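Local coordinates for protein octenoyl-CoA reductase/carboxylase (Streptomyces sp., PDB 4A0S) that probably catalyses the NADPH-dependent reductive carboxylation of 2-octenoyl-CoA, a step that supplies an unusual extender unit for cinnabaramide polyketide biosynthesis, at residues 273-278 against 289-294. Residues are numbered along the deposited sequence; the frame is centred on the assembly and turned at random.
Sequences AELGIT and VETGRK. With CO8 (octanoyl-coenzyme A), chain L.
The side chains of Leu275 and Ile277 bring hydrocarbon to one side of helix 285-303. Methyl CD2 of Leu275 lies 4.0 Å from CB of Lys294, and the two chains run alongside one another but head opposite ways. Ile277 presents CG1 to the methyl CG2 of Thr291 at 3.7 Å, while Leu321 of helix 316-325 touches both residues. Threonine suits this buried position because its branches divide the work: with CG2 anti to the backbone N, the methyl enters the apolar cluster and OG1 remains for polar partners.

No direct hydrogen bond joins the two segments; a water does so, donating to Thr291 OG1 and to Gly276 O, each at 2.7 Å. Within its own helix, OG1 also bonds directly to the carbonyl of Arg287 one turn back. Gly276, with positive phi (73°), is the C' residue of a Schellman motif that ends helix 272-275, a conformation glycine adopts easily. The bent Lys294 chain brings NZ to 3.6 Å from Leu275 O, too long for a hydrogen bond.

The CB of Arg293 leaves the helix away from 273-278, and the extended chain carries the guanidinium to octanoyl-CoA, its edge against the 3'-phosphate: O8A receives NH2 at 2.6 Å and NH1 at 2.9 Å, while NH2 adds weak bonds to pyrophosphate oxygens O4A and O3A. CG1 of Val289 sits above one guanidinium face, off toward its rim. A leucine here has no N-H to offer, and would probably leave the 3'-phosphate charge less compensated and the pyrophosphate less firmly held.

Within the Rossmann-type domain the helix thus packs on the turn after helix 272-275 with one side and binds coenzyme A phosphates with another.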
loop_
_atom_site.group_PDB
_atom_site.type_symbol
_atom_site.label_atom_id
_atom_site.label_comp_id
_atom_site.label_asym_id
_atom_site.label_seq_id
_atom_site.Cartn_x
_atom_site.Cartn_y
_atom_site.Cartn_z
ATOM N N ALA A 273 12.410 -3.115 34.062
ATOM C CA ALA A 273 12.551 -2.632 35.444
ATOM C C ALA A 273 13.216 -1.248 35.483
ATOM O O ALA A 273 12.909 -0.419 36.345
ATOM C CB ALA A 273 13.346 -3.615 36.262
ATOM N N GLU A 274 14.134 -1.012 34.549
ATOM C CA GLU A 274 14.753 0.296 34.320
ATOM C C GLU A 274 13.677 1.348 34.032
ATOM O O GLU A 274 13.892 2.551 34.228
ATOM C CB GLU A 274 15.724 0.183 33.135
ATOM C CG GLU A 274 16.657 1.369 32.879
ATOM C CD GLU A 274 17.258 1.318 31.470
ATOM O OE1 GLU A 274 17.053 0.298 30.758
ATOM O OE2 GLU A 274 17.930 2.299 31.077
ATOM N N LEU A 275 12.522 0.875 33.568
ATOM C CA LEU A 275 11.346 1.710 33.403
ATOM C C LEU A 275 10.435 1.634 34.616
ATOM O O LEU A 275 9.629 2.530 34.843
ATOM C CB LEU A 275 10.556 1.281 32.175
ATOM C CG LEU A 275 11.127 1.643 30.813
ATOM C CD1 LEU A 275 10.588 0.663 29.788
ATOM C CD2 LEU A 275 10.776 3.077 30.458
ATOM N N GLY A 276 10.552 0.560 35.385
ATOM C CA GLY A 276 9.660 0.352 36.508
ATOM C C GLY A 276 8.282 -0.045 36.022
ATOM O O GLY A 276 7.271 0.363 36.591
ATOM N N ILE A 277 8.244 -0.830 34.953
ATOM C CA ILE A 277 6.994 -1.410 34.496
ATOM C C ILE A 277 6.645 -2.597 35.399
ATOM O O ILE A 277 7.484 -3.464 35.681
ATOM C CB ILE A 277 7.043 -1.802 33.005
ATOM C CG1 ILE A 277 7.207 -0.546 32.130
ATOM C CG2 ILE A 277 5.792 -2.589 32.605
ATOM C CD1 ILE A 277 7.579 -0.842 30.660
ATOM N N THR A 278 5.418 -2.578 35.901
ATOM C CA THR A 278 4.849 -3.674 36.672
ATOM C C THR A 278 3.499 -3.982 36.022
ATOM O O THR A 278 3.005 -3.175 35.248
ATOM C CB THR A 278 4.660 -3.287 38.145
ATOM O OG1 THR A 278 3.923 -2.057 38.230
ATOM C CG2 THR A 278 5.999 -3.102 38.819
ATOM N N VAL A 289 1.261 7.059 30.639
ATOM C CA VAL A 289 1.758 8.209 29.874
ATOM C C VAL A 289 3.177 8.570 30.298
ATOM O O VAL A 289 4.075 8.663 29.451
ATOM C CB VAL A 289 0.812 9.438 29.956
ATOM C CG1 VAL A 289 1.464 10.670 29.347
ATOM C CG2 VAL A 289 -0.503 9.139 29.236
ATOM N N GLU A 290 3.385 8.750 31.602
ATOM C CA GLU A 290 4.718 9.062 32.129
ATOM C C GLU A 290 5.728 8.023 31.660
ATOM O O GLU A 290 6.741 8.367 31.064
ATOM C CB GLU A 290 4.732 9.117 33.657
ATOM C CG GLU A 290 3.905 10.214 34.283
ATOM C CD GLU A 290 3.708 9.992 35.773
ATOM O OE1 GLU A 290 2.744 9.291 36.150
ATOM O OE2 GLU A 290 4.526 10.493 36.568
ATOM N N THR A 291 5.426 6.754 31.927
ATOM C CA THR A 291 6.298 5.643 31.565
ATOM C C THR A 291 6.506 5.559 30.056
ATOM O O THR A 291 7.635 5.401 29.602
ATOM C CB THR A 291 5.765 4.303 32.111
ATOM O OG1 THR A 291 5.632 4.393 33.532
ATOM C CG2 THR A 291 6.714 3.153 31.771
ATOM N N GLY A 292 5.422 5.687 29.291
ATOM C CA GLY A 292 5.507 5.729 27.831
ATOM C C GLY A 292 6.491 6.794 27.403
ATOM O O GLY A 292 7.365 6.554 26.566
ATOM N N ARG A 293 6.352 7.971 28.010
ATOM C CA ARG A 293 7.268 9.081 27.791
ATOM C C ARG A 293 8.711 8.719 28.132
ATOM O O ARG A 293 9.610 8.995 27.348
ATOM C CB ARG A 293 6.830 10.302 28.594
ATOM C CG ARG A 293 5.650 11.034 28.006
ATOM C CD ARG A 293 4.954 11.858 29.065
ATOM N NE ARG A 293 4.279 13.017 28.493
ATOM C CZ ARG A 293 3.441 13.800 29.163
ATOM N NH1 ARG A 293 3.159 13.545 30.436
ATOM N NH2 ARG A 293 2.879 14.835 28.559
ATOM N N LYS A 294 8.926 8.109 29.301
ATOM C CA LYS A 294 10.255 7.624 29.680
ATOM C C LYS A 294 10.771 6.623 28.656
ATOM O O LYS A 294 11.931 6.668 28.259
ATOM C CB LYS A 294 10.252 6.956 31.059
ATOM C CG LYS A 294 10.036 7.891 32.244
ATOM C CD LYS A 294 10.678 7.303 33.512
ATOM C CE LYS A 294 9.688 7.197 34.679
ATOM N NZ LYS A 294 8.739 6.044 34.516
HETATM N N1A CO8 L . -3.630 24.248 32.593
HETATM C C2A CO8 L . -2.429 24.526 32.091
HETATM N N3A CO8 L . -1.673 23.584 31.533
HETATM C C4A CO8 L . -2.108 22.310 31.461
HETATM C C5A CO8 L . -3.358 21.985 31.977
HETATM C C6A CO8 L . -4.126 22.996 32.556
HETATM N N6A CO8 L . -5.331 22.735 33.060
HETATM N N7A CO8 L . -3.547 20.682 31.784
HETATM C C8A CO8 L . -2.464 20.203 31.173
HETATM N N9A CO8 L . -1.576 21.189 30.979
HETATM C C1B CO8 L . -0.233 21.058 30.303
HETATM C C2B CO8 L . 0.851 20.294 31.080
HETATM O O2B CO8 L . 2.114 20.957 30.910
HETATM C C3B CO8 L . 0.867 18.919 30.408
HETATM O O3B CO8 L . 2.186 18.362 30.412
HETATM P P3B CO8 L . 2.493 16.978 31.191
HETATM O O7A CO8 L . 1.993 17.238 32.713
HETATM O O8A CO8 L . 1.493 15.873 30.559
HETATM O O9A CO8 L . 3.923 16.603 31.081
HETATM C C4B CO8 L . 0.511 19.250 28.970
HETATM O O4B CO8 L . -0.485 20.297 29.073
HETATM C C5B CO8 L . -0.014 17.982 28.254
HETATM O O5B CO8 L . -0.138 18.178 26.823
HETATM P P1A CO8 L . 1.148 18.081 25.806
HETATM O O1A CO8 L . 0.521 18.160 24.302
HETATM O O2A CO8 L . 2.166 19.136 26.058
HETATM O O3A CO8 L . 1.822 16.593 25.978
HETATM P P2A CO8 L . 1.687 15.375 24.892
HETATM O O4A CO8 L . 2.138 14.071 25.721
HETATM O O5A CO8 L . 2.452 15.533 23.613
HETATM O O6A CO8 L . 0.106 15.162 24.632
HETATM C CBP CO8 L . -1.940 14.916 23.336
HETATM C CCP CO8 L . -0.409 14.887 23.321
HETATM C CDP CO8 L . -2.415 13.795 24.274
HETATM C CEP CO8 L . -2.425 14.654 21.902
HETATM C CAP CO8 L . -2.392 16.311 23.860
HETATM O OAP CO8 L . -1.724 17.358 23.130
HETATM C C9P CO8 L . -3.901 16.527 23.707
HETATM O O9P CO8 L . -4.719 15.938 24.425
HETATM N N8P CO8 L . -4.200 17.385 22.731
HETATM C C7P CO8 L . -5.566 17.722 22.344
HETATM C C6P CO8 L . -6.162 16.512 21.619
HETATM C C5P CO8 L . -7.673 16.515 21.828
HETATM O O5P CO8 L . -8.179 16.004 22.829
HETATM N N4P CO8 L . -8.371 17.143 20.884
HETATM C C3P CO8 L . -7.749 17.758 19.701
HETATM C C2P CO8 L . -8.850 18.081 18.709
HETATM S S1P CO8 L . -9.374 16.622 17.718
HETATM C "C1'" CO8 L . -10.201 17.546 16.526
HETATM O "O1'" CO8 L . -11.347 17.942 16.763
HETATM C "C2'" CO8 L . -9.508 17.864 15.360
HETATM C "C3'" CO8 L . -10.090 18.609 14.339
HETATM C "C4'" CO8 L . -9.435 18.891 13.132
HETATM C "C5'" CO8 L . -7.962 18.476 13.048
HETATM C "C6'" CO8 L . -7.301 19.104 11.806
HETATM C "C7'" CO8 L . -5.799 18.932 11.954
HETATM C "C8'" CO8 L . -5.098 19.440 10.707
HETATM O O HOH W 1 6.163 2.568 35.418
#